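Local coordinates for putative sugar ABC transporter, substrate-binding protein (PDB 4WZZ) that binds L-rhamnose and probably hands it, as the extracellular solute-binding component, to an ABC transporter for uptake, at residues Leu125-Leu129 / Thr146-Ser150; Leu142-Thr146 / Thr189-Gln193; Met168-Leu172 / Lys208-Leu212; Pro292-Trp297 / Pro356-Pro361. All blocks are in the same frame, centred on the assembly; numbering follows the deposited sequence.

Contact 1 of 4, residues Leu125-Leu129 / Thr146-Ser150; sequences LEPAL and TNANS
Glu-126 and Ser-150 bring the start of helix 126-134 against the loop after strand 138-142, with their CA atoms 5.3 Å apart. The segments lie further apart at Leu-125 and Thr-146. The Glu-126 side chain leaves opposite its backbone N (chi1 176°) and stays extended, which carries the carboxylate to Asn-147. Asn-147 ND2 donates to Glu-126 OE1 at 3.0 Å. It comes from above the carboxylate plane, and the carboxylate and amide planes are nearly perpendicular (83°). A water held by Glu-126 OE1 at 2.6 Å also accepts from Asn-149 ND2 at 3.1 Å. Ser-150 OG rests on Glu-126 CB at 3.3 Å and donates to Asn-147 OD1 at 2.7 Å. Deeper in, the methyls meet tip to tip: Leu-129 CD1 is 3.5 Å from Thr-146 CG2, a tight fit. Leu-125 CD1 touches the same methyl more loosely, and Leu-125 also packs on Ile-101 of helix 97-110. Asn-147 ND2 has a second carboxylate partner, Asp-123. The amide is thus held at both its nitrogen and its oxygen, which should fix its rotation. Its N-H groups probably help offset the negative charge of the two acids.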
# COMPACT_ATOMS: atom_id res chain seq x y z
N LEU A 125 0.13 4.35 17.18
CA LEU A 125 -0.84 5.42 16.97
C LEU A 125 -2.06 5.29 17.87
O LEU A 125 -2.94 6.16 17.85
CB LEU A 125 -1.29 5.41 15.51
CG LEU A 125 -0.19 5.36 14.46
CD1 LEU A 125 -0.84 5.31 13.09
CD2 LEU A 125 0.73 6.57 14.58
N GLU A 126 -2.12 4.22 18.66
CA GLU A 126 -3.36 3.87 19.34
C GLU A 126 -3.77 4.95 20.36
O GLU A 126 -4.94 5.30 20.44
CB GLU A 126 -3.29 2.49 20.00
CG GLU A 126 -4.55 2.16 20.82
CD GLU A 126 -4.69 0.70 21.22
OE1 GLU A 126 -3.86 -0.15 20.82
OE2 GLU A 126 -5.65 0.42 21.96
N PRO A 127 -2.81 5.47 21.14
CA PRO A 127 -3.26 6.50 22.09
C PRO A 127 -3.85 7.74 21.41
O PRO A 127 -4.90 8.23 21.85
CB PRO A 127 -1.98 6.86 22.85
CG PRO A 127 -1.15 5.63 22.78
CD PRO A 127 -1.44 5.01 21.44
N ALA A 128 -3.20 8.25 20.37
CA ALA A 128 -3.69 9.46 19.72
C ALA A 128 -5.04 9.20 19.04
O ALA A 128 -5.94 10.05 19.09
CB ALA A 128 -2.68 9.98 18.74
N LEU A 129 -5.17 8.03 18.41
CA LEU A 129 -6.39 7.70 17.70
C LEU A 129 -7.53 7.41 18.67
O LEU A 129 -8.70 7.68 18.37
CB LEU A 129 -6.17 6.52 16.76
CG LEU A 129 -5.23 6.83 15.60
CD1 LEU A 129 -5.01 5.57 14.75
CD2 LEU A 129 -5.78 7.99 14.75
N THR A 146 -3.97 0.49 10.98
CA THR A 146 -3.78 0.62 12.41
C THR A 146 -4.33 -0.66 13.00
O THR A 146 -5.02 -1.41 12.32
CB THR A 146 -4.62 1.75 13.02
OG1 THR A 146 -6.00 1.49 12.75
CG2 THR A 146 -4.22 3.08 12.43
N ASN A 147 -4.07 -0.90 14.27
CA ASN A 147 -4.61 -2.11 14.87
C ASN A 147 -6.14 -2.07 14.99
O ASN A 147 -6.76 -1.07 14.67
CB ASN A 147 -3.90 -2.45 16.18
CG ASN A 147 -4.19 -1.47 17.29
OD1 ASN A 147 -5.27 -0.88 17.39
ND2 ASN A 147 -3.20 -1.31 18.16
N ALA A 148 -6.76 -3.18 15.40
CA ALA A 148 -8.23 -3.28 15.40
C ALA A 148 -8.90 -2.37 16.43
O ALA A 148 -10.05 -1.98 16.25
CB ALA A 148 -8.65 -4.71 15.65
N ASN A 149 -8.17 -2.06 17.49
CA ASN A 149 -8.67 -1.20 18.56
C ASN A 149 -8.58 0.28 18.24
O ASN A 149 -9.09 1.12 18.99
CB ASN A 149 -7.89 -1.45 19.85
CG ASN A 149 -8.26 -2.75 20.51
OD1 ASN A 149 -9.32 -3.31 20.25
ND2 ASN A 149 -7.38 -3.25 21.37
N SER A 150 -7.92 0.60 17.13
CA SER A 150 -7.62 1.97 16.76
C SER A 150 -8.46 2.47 15.58
O SER A 150 -8.19 3.54 15.05
CB SER A 150 -6.13 2.09 16.41
OG SER A 150 -5.31 1.82 17.54
O HOH W 1 -4.39 -2.63 21.18

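Contact 2 of 4, residues Leu142-Thr146 / Thr189-Gln193; sequences LDSAT and TATNQ. With RAM (alpha-L-rhamnopyranose), chain B.
Asp-143 and Asn-192 meet at the O3 hydroxyl of L-rhamnose, in the interlobe cleft of a type I periplasmic binding protein fold. Rhamnose O3 donates to Asp-143 OD2 at 2.6 Å and accepts from Asn-192 ND2 at 2.9 Å (161°). The other carboxylate oxygen, Asp-143 OD1, takes rhamnose O4 at 2.8 Å, so the acid grips two neighbouring hydroxyls. Asp-143 CG lies opposite its backbone N (chi1 -178°), which sends the carboxylate to the sugar. It is also held by Tyr-68 and Gln-157. Gln-193 NE2 reaches rhamnose O2 at 3.0 Å along an almost straight bond (170°). Lys-62 binds Asn-192 OD1 and the sugar itself, placing a cation beside the amide. Further from the sugar, the start of helix 191-203 is tied to the 142-146 loop. Asn-192 N donates to Ser-144 OG at 3.2 Å, while that hydroxyl is bonded to Ala-119 O. Ser-144 CB packs on the Asn-192 amide, 3.6 Å from CG. Two lobes are joined here, directly and through the sugar, as expected of a closed, loaded state. At the outer end Thr-191 OG1 donates to Ala-145 O at 2.7 Å, and its CG2 methyl lies 4.1 Å from Ala-145 CB.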
# COMPACT_ATOMS: atom_id res chain seq x y z
N LEU A 142 -6.71 3.13 5.98
CA LEU A 142 -6.57 2.68 4.60
C LEU A 142 -5.10 2.42 4.30
O LEU A 142 -4.22 2.98 4.96
CB LEU A 142 -7.13 3.67 3.57
CG LEU A 142 -6.29 4.91 3.22
CD1 LEU A 142 -6.89 5.66 2.04
CD2 LEU A 142 -6.17 5.84 4.41
N ASP A 143 -4.85 1.57 3.30
CA ASP A 143 -3.50 1.34 2.73
C ASP A 143 -2.63 0.53 3.67
O ASP A 143 -2.08 -0.51 3.28
CB ASP A 143 -2.83 2.67 2.37
CG ASP A 143 -1.47 2.51 1.74
OD1 ASP A 143 -1.33 1.67 0.82
OD2 ASP A 143 -0.56 3.24 2.16
N SER A 144 -2.48 1.01 4.89
CA SER A 144 -1.69 0.34 5.91
C SER A 144 -2.45 0.44 7.23
O SER A 144 -2.78 1.53 7.70
CB SER A 144 -0.31 1.01 6.01
OG SER A 144 0.50 0.41 7.01
N ALA A 145 -2.77 -0.71 7.81
CA ALA A 145 -3.74 -0.75 8.90
C ALA A 145 -3.18 -0.30 10.25
O ALA A 145 -2.07 -0.69 10.64
CB ALA A 145 -4.31 -2.17 9.03
N THR A 146 -3.97 0.49 10.98
CA THR A 146 -3.78 0.62 12.41
C THR A 146 -4.33 -0.66 13.00
O THR A 146 -5.02 -1.41 12.32
CB THR A 146 -4.62 1.75 13.02
OG1 THR A 146 -6.00 1.49 12.75
CG2 THR A 146 -4.22 3.08 12.43
N THR A 189 8.34 -0.78 10.44
CA THR A 189 7.13 -0.77 11.23
C THR A 189 5.84 -0.72 10.41
O THR A 189 4.75 -0.81 10.99
CB THR A 189 7.13 0.45 12.17
OG1 THR A 189 7.36 1.63 11.39
CG2 THR A 189 8.24 0.31 13.21
N ALA A 190 5.95 -0.59 9.09
CA ALA A 190 4.78 -0.40 8.25
C ALA A 190 3.92 -1.64 8.25
O ALA A 190 4.36 -2.73 7.89
CB ALA A 190 5.20 -0.06 6.83
N THR A 191 2.68 -1.48 8.66
CA THR A 191 1.78 -2.61 8.77
C THR A 191 1.60 -3.35 7.46
O THR A 191 1.61 -4.58 7.45
CB THR A 191 0.39 -2.14 9.27
OG1 THR A 191 0.60 -1.25 10.36
CG2 THR A 191 -0.46 -3.33 9.68
N ASN A 192 1.40 -2.61 6.37
CA ASN A 192 1.13 -3.29 5.11
C ASN A 192 2.31 -4.10 4.60
O ASN A 192 2.15 -5.29 4.29
CB ASN A 192 0.55 -2.36 4.01
CG ASN A 192 1.39 -1.14 3.73
OD1 ASN A 192 2.38 -0.85 4.40
ND2 ASN A 192 0.96 -0.37 2.72
N GLN A 193 3.49 -3.52 4.51
CA GLN A 193 4.63 -4.33 4.05
C GLN A 193 4.84 -5.50 4.98
O GLN A 193 5.12 -6.60 4.55
CB GLN A 193 5.92 -3.53 3.93
CG GLN A 193 6.02 -2.77 2.61
CD GLN A 193 5.41 -1.38 2.65
OE1 GLN A 193 5.22 -0.79 3.71
NE2 GLN A 193 5.19 -0.81 1.46
C1 RAM B . 4.35 2.75 -0.94
C2 RAM B . 3.68 2.85 0.43
C3 RAM B . 2.26 2.29 0.42
C4 RAM B . 2.20 0.93 -0.26
C5 RAM B . 2.88 0.99 -1.63
C6 RAM B . 2.93 -0.38 -2.29
O1 RAM B . 3.77 3.67 -1.79
O2 RAM B . 4.50 2.13 1.30
O3 RAM B . 1.82 2.25 1.77
O4 RAM B . 0.85 0.52 -0.40
O5 RAM B . 4.19 1.47 -1.52

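Contact 3 of 4, residues Met168-Leu172 / Lys208-Leu212; sequences MDAIL and KYSKL
Asp-169 turns its carboxylate beside its own backbone N (chi1 -73°), and Tyr-209 sets its ring beside its N in the same way; this leads the two polar ends to one point. Lys-208 starts between its backbone N and carbonyl carbon (chi1 70°) and bends again before CE. Its chain therefore crosses the tyrosine ring, with Lys-208 CG 3.4 Å above the plane of the Tyr-209 ring, over the centre. The ammonium then reaches the same carboxylate oxygen as the phenol. Tyr-209 OH donates to Asp-169 OD1 at 2.5 Å. Lys-208 NZ forms a salt bridge to Asp-169 OD1 at 3.2 Å. The two donors come from opposite faces of the carboxylate plane, which lies only 25° from the ring plane. Gln-165, one turn earlier, holds Asp-169 OD2, so both oxygens have partners. The lysine and phenol probably stabilise the charged carboxylate.

Apolar groups fill the inner side. Met-168, present as selenomethionine, lays CB 3.8 Å from Tyr-209 CE1 and puts CE 3.9 Å from Leu-212 CD1. Leu-172 CD1 touches Lys-208 O at 3.6 Å. The same methyl meets Leu-212 CD1 at 3.9 Å, the two side chains crossing at about a right angle. Ile-171 CG2 reaches that leucine methyl too, and Trp-181 of strand 179-185 lies against this cluster.

Tyr-209 to Leu-212 form a type I beta turn that leads into edge strand 212-219. The turn is part of a beta-alpha-beta crossover from strand 179-185 through helix 191-203, the building unit of the Rossmann-like lobes of type I periplasmic binding proteins.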
# COMPACT_ATOMS: atom_id res chain seq x y z
N MSE A 168 5.06 -14.14 -4.77
CA MSE A 168 5.84 -15.39 -4.70
C MSE A 168 5.86 -16.06 -6.06
O MSE A 168 6.91 -16.57 -6.48
CB MSE A 168 5.32 -16.35 -3.64
CG MSE A 168 5.67 -15.96 -2.21
SE MSE A 168 7.59 -15.54 -1.93
CE MSE A 168 8.38 -17.10 -2.81
N ASP A 169 4.72 -16.10 -6.74
CA ASP A 169 4.67 -16.72 -8.07
C ASP A 169 5.52 -15.93 -9.05
O ASP A 169 6.18 -16.53 -9.89
CB ASP A 169 3.22 -16.84 -8.57
CG ASP A 169 2.43 -17.94 -7.85
OD1 ASP A 169 3.07 -18.86 -7.29
OD2 ASP A 169 1.18 -17.88 -7.83
N ALA A 170 5.57 -14.60 -8.91
CA ALA A 170 6.44 -13.79 -9.74
C ALA A 170 7.89 -14.13 -9.51
O ALA A 170 8.66 -14.32 -10.45
CB ALA A 170 6.21 -12.30 -9.49
N ILE A 171 8.29 -14.23 -8.25
CA ILE A 171 9.68 -14.58 -7.95
C ILE A 171 10.04 -15.95 -8.53
O ILE A 171 11.09 -16.12 -9.13
CB ILE A 171 9.96 -14.53 -6.44
CG1 ILE A 171 9.85 -13.08 -5.91
CG2 ILE A 171 11.32 -15.08 -6.13
CD1 ILE A 171 9.36 -13.01 -4.47
N LEU A 172 9.14 -16.91 -8.36
CA LEU A 172 9.39 -18.26 -8.83
C LEU A 172 9.59 -18.26 -10.35
O LEU A 172 10.44 -18.96 -10.87
CB LEU A 172 8.23 -19.18 -8.43
CG LEU A 172 8.41 -20.64 -8.84
CD1 LEU A 172 9.58 -21.27 -8.10
CD2 LEU A 172 7.14 -21.42 -8.60
N LYS A 208 6.48 -26.05 -3.94
CA LYS A 208 6.80 -25.49 -5.26
C LYS A 208 7.90 -24.43 -5.20
O LYS A 208 8.58 -24.17 -6.21
CB LYS A 208 5.57 -24.91 -5.94
CG LYS A 208 5.06 -23.66 -5.29
CD LYS A 208 3.67 -23.29 -5.80
CE LYS A 208 3.71 -22.70 -7.19
NZ LYS A 208 2.42 -22.03 -7.52
N TYR A 209 8.09 -23.83 -4.02
CA TYR A 209 9.08 -22.76 -3.84
C TYR A 209 10.36 -23.25 -3.17
O TYR A 209 11.16 -22.46 -2.73
CB TYR A 209 8.50 -21.63 -3.00
CG TYR A 209 7.17 -21.07 -3.51
CD1 TYR A 209 7.12 -20.31 -4.67
CD2 TYR A 209 5.99 -21.34 -2.84
CE1 TYR A 209 5.92 -19.80 -5.14
CE2 TYR A 209 4.77 -20.82 -3.31
CZ TYR A 209 4.75 -20.06 -4.46
OH TYR A 209 3.57 -19.56 -4.93
N SER A 210 10.55 -24.56 -3.09
CA SER A 210 11.57 -25.11 -2.21
C SER A 210 13.01 -24.81 -2.65
O SER A 210 13.93 -24.86 -1.83
CB SER A 210 11.39 -26.62 -2.05
OG SER A 210 11.63 -27.27 -3.27
N LYS A 211 13.20 -24.50 -3.93
CA LYS A 211 14.53 -24.16 -4.46
C LYS A 211 14.85 -22.68 -4.43
O LYS A 211 15.93 -22.28 -4.87
CB LYS A 211 14.68 -24.66 -5.89
CG LYS A 211 14.60 -26.17 -6.02
CD LYS A 211 14.13 -26.55 -7.42
CE LYS A 211 15.24 -27.11 -8.26
NZ LYS A 211 15.27 -28.60 -8.21
N LEU A 212 13.91 -21.86 -3.94
CA LEU A 212 14.15 -20.44 -3.72
C LEU A 212 14.71 -20.25 -2.32
O LEU A 212 14.39 -21.02 -1.42
CB LEU A 212 12.84 -19.66 -3.85
CG LEU A 212 12.16 -19.67 -5.22
CD1 LEU A 212 10.83 -18.94 -5.17
CD2 LEU A 212 13.07 -19.03 -6.25

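Contact 4 of 4, residues Pro292-Trp297 / Pro356-Pro361; sequences PYMFLW and PFKFEP
Lys-358 runs from the Phe-295 ring to the Tyr-293 ring, fully extended from CB to NZ. Lys-358 CB lies 3.7 Å from Phe-295 CE2, meeting that ring obliquely, and CG stays close to the same ring atom. Lys-358 CE then passes over one face of the Tyr-293 ring, 3.6 Å from Tyr-293 CD2 and offset toward the rim. Lys-358 NZ ends 4.3 Å from the Tyr-293 ring centroid, only 4° off the normal, which makes a cation-pi contact. Tyr-293 OH is itself bonded to Asp-173, which holds the far end of the ring.

Beneath these side chains is a short antiparallel ladder. Met-294 and Phe-359 form a hydrogen-bonded pair, with Phe-359 N donating to Met-294 O at 2.8 Å. Leu-296 and Phe-357 form the second, and Phe-295 and Lys-358 are the non-hydrogen-bonded pair between them. On the face opposite Lys-358, Phe-359 CB meets Met-294 CE at 3.8 Å. The selenium of Met-294 makes an oblique Met-aromatic contact with the Phe-359 ring. Phe-359 CE2 packs on Leu-296 CB at 3.8 Å.

Trp-297, just past the strand, belongs to the rhamnose pocket. The side chains of Tyr-293 and Phe-295 pack against helix 160-174, on Ala-170 and Ala-166, and Met-294 faces helix 249-261 on the other face of the ladder. Phe-295 is also backbone-bonded to Gly-272, at the end of strand 269-272.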
# COMPACT_ATOMS: atom_id res chain seq x y z
N PRO A 292 10.30 -7.72 -15.36
CA PRO A 292 9.45 -8.35 -16.36
C PRO A 292 7.99 -8.04 -16.13
O PRO A 292 7.23 -7.99 -17.10
CB PRO A 292 9.72 -9.85 -16.17
CG PRO A 292 10.91 -9.93 -15.29
CD PRO A 292 10.96 -8.70 -14.48
N TYR A 293 7.63 -7.82 -14.87
CA TYR A 293 6.27 -7.45 -14.49
C TYR A 293 6.22 -7.21 -13.00
O TYR A 293 7.12 -7.60 -12.24
CB TYR A 293 5.22 -8.49 -14.91
CG TYR A 293 5.43 -9.91 -14.40
CD1 TYR A 293 6.16 -10.83 -15.14
CD2 TYR A 293 4.85 -10.35 -13.21
CE1 TYR A 293 6.34 -12.13 -14.71
CE2 TYR A 293 5.01 -11.68 -12.78
CZ TYR A 293 5.76 -12.55 -13.54
OH TYR A 293 5.95 -13.86 -13.13
N MSE A 294 5.18 -6.48 -12.61
CA MSE A 294 4.97 -6.17 -11.19
C MSE A 294 3.47 -6.00 -10.98
O MSE A 294 2.67 -6.25 -11.89
CB MSE A 294 5.77 -4.93 -10.81
CG MSE A 294 5.51 -3.73 -11.66
SE MSE A 294 3.99 -2.72 -10.97
CE MSE A 294 4.13 -1.12 -12.19
N PHE A 295 3.07 -5.62 -9.77
CA PHE A 295 1.65 -5.53 -9.43
C PHE A 295 1.33 -4.26 -8.69
O PHE A 295 2.15 -3.70 -7.98
CB PHE A 295 1.24 -6.71 -8.53
CG PHE A 295 1.57 -8.05 -9.12
CD1 PHE A 295 2.85 -8.57 -9.00
CD2 PHE A 295 0.61 -8.78 -9.81
CE1 PHE A 295 3.17 -9.77 -9.57
CE2 PHE A 295 0.95 -10.00 -10.36
CZ PHE A 295 2.22 -10.48 -10.24
N LEU A 296 0.08 -3.82 -8.82
CA LEU A 296 -0.43 -2.82 -7.90
C LEU A 296 -1.95 -2.89 -7.94
O LEU A 296 -2.51 -4.00 -7.98
CB LEU A 296 0.13 -1.42 -8.22
CG LEU A 296 0.16 -0.46 -7.02
CD1 LEU A 296 1.30 -0.81 -6.06
CD2 LEU A 296 0.26 1.01 -7.47
N TRP A 297 -2.59 -1.73 -7.93
CA TRP A 297 -4.03 -1.53 -7.76
C TRP A 297 -4.16 -0.03 -7.97
O TRP A 297 -3.16 0.66 -8.06
CB TRP A 297 -4.52 -1.93 -6.34
CG TRP A 297 -3.73 -1.25 -5.31
CD1 TRP A 297 -3.87 0.02 -4.86
CD2 TRP A 297 -2.59 -1.80 -4.64
NE1 TRP A 297 -2.89 0.31 -3.94
CE2 TRP A 297 -2.08 -0.80 -3.79
CE3 TRP A 297 -1.97 -3.04 -4.68
CZ2 TRP A 297 -0.96 -1.00 -2.98
CZ3 TRP A 297 -0.87 -3.25 -3.86
CH2 TRP A 297 -0.37 -2.23 -3.04
N PRO A 356 -5.34 -7.69 -6.79
CA PRO A 356 -4.15 -7.06 -7.39
C PRO A 356 -4.24 -7.09 -8.91
O PRO A 356 -4.92 -7.98 -9.48
CB PRO A 356 -2.99 -7.95 -6.93
CG PRO A 356 -3.54 -8.85 -5.89
CD PRO A 356 -5.02 -8.98 -6.16
N PHE A 357 -3.58 -6.15 -9.53
CA PHE A 357 -3.50 -6.04 -10.99
C PHE A 357 -2.06 -6.17 -11.45
O PHE A 357 -1.16 -5.50 -10.95
CB PHE A 357 -4.08 -4.70 -11.43
CG PHE A 357 -4.39 -4.60 -12.91
CD1 PHE A 357 -5.62 -5.02 -13.40
CD2 PHE A 357 -3.49 -4.03 -13.77
CE1 PHE A 357 -5.91 -4.91 -14.77
CE2 PHE A 357 -3.77 -3.91 -15.14
CZ PHE A 357 -4.99 -4.35 -15.62
N LYS A 358 -1.85 -7.03 -12.45
CA LYS A 358 -0.52 -7.27 -12.99
C LYS A 358 -0.20 -6.28 -14.14
O LYS A 358 -0.97 -6.19 -15.12
CB LYS A 358 -0.45 -8.71 -13.51
CG LYS A 358 0.85 -9.09 -14.16
CD LYS A 358 0.77 -10.56 -14.58
CE LYS A 358 2.02 -10.99 -15.34
NZ LYS A 358 1.90 -12.41 -15.87
N PHE A 359 0.90 -5.56 -13.98
CA PHE A 359 1.43 -4.65 -14.98
C PHE A 359 2.62 -5.31 -15.66
O PHE A 359 3.55 -5.76 -15.00
CB PHE A 359 1.82 -3.30 -14.35
CG PHE A 359 0.64 -2.57 -13.75
CD1 PHE A 359 -0.26 -1.92 -14.58
CD2 PHE A 359 0.41 -2.58 -12.40
CE1 PHE A 359 -1.36 -1.28 -14.06
CE2 PHE A 359 -0.67 -1.95 -11.86
CZ PHE A 359 -1.57 -1.30 -12.69
N GLU A 360 2.54 -5.41 -16.97
CA GLU A 360 3.53 -6.16 -17.73
C GLU A 360 3.69 -5.46 -19.08
O GLU A 360 2.98 -4.52 -19.39
CB GLU A 360 3.04 -7.60 -17.90
CG GLU A 360 1.65 -7.71 -18.49
CD GLU A 360 1.23 -9.15 -18.73
OE1 GLU A 360 2.00 -9.90 -19.37
OE2 GLU A 360 0.14 -9.53 -18.28
N PRO A 361 4.65 -5.92 -19.90
CA PRO A 361 4.86 -5.24 -21.18
C PRO A 361 3.60 -5.06 -22.03
O PRO A 361 3.44 -4.07 -22.75
CB PRO A 361 5.86 -6.16 -21.89
CG PRO A 361 6.67 -6.75 -20.73
CD PRO A 361 5.69 -6.92 -19.60

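In the fold
Contact 1 comes first and closes the short loop that runs from helix 126-134 through strand 138-142. Contact 2 starts on residues 142-146, which run into the closing segment of contact 1 (146-150); the two share Thr-146. It closes at helix 191-203 and joins the two lobes at the sugar. Contact 3 opens inside that span and closes beyond it, so contacts 2 and 3 cross; it ties helix 160-174 to the turn before strand 212-219. Contact 4 follows in series, pairing strand 294-296 with the C-terminal strand 357-359. It touches contact 3 through Ala-170, whose CA is 3.4 Å from Tyr-293 OH. Contacts 1 and 4 lie on opposite sides of the chain's centre, their centres about 32 Å apart.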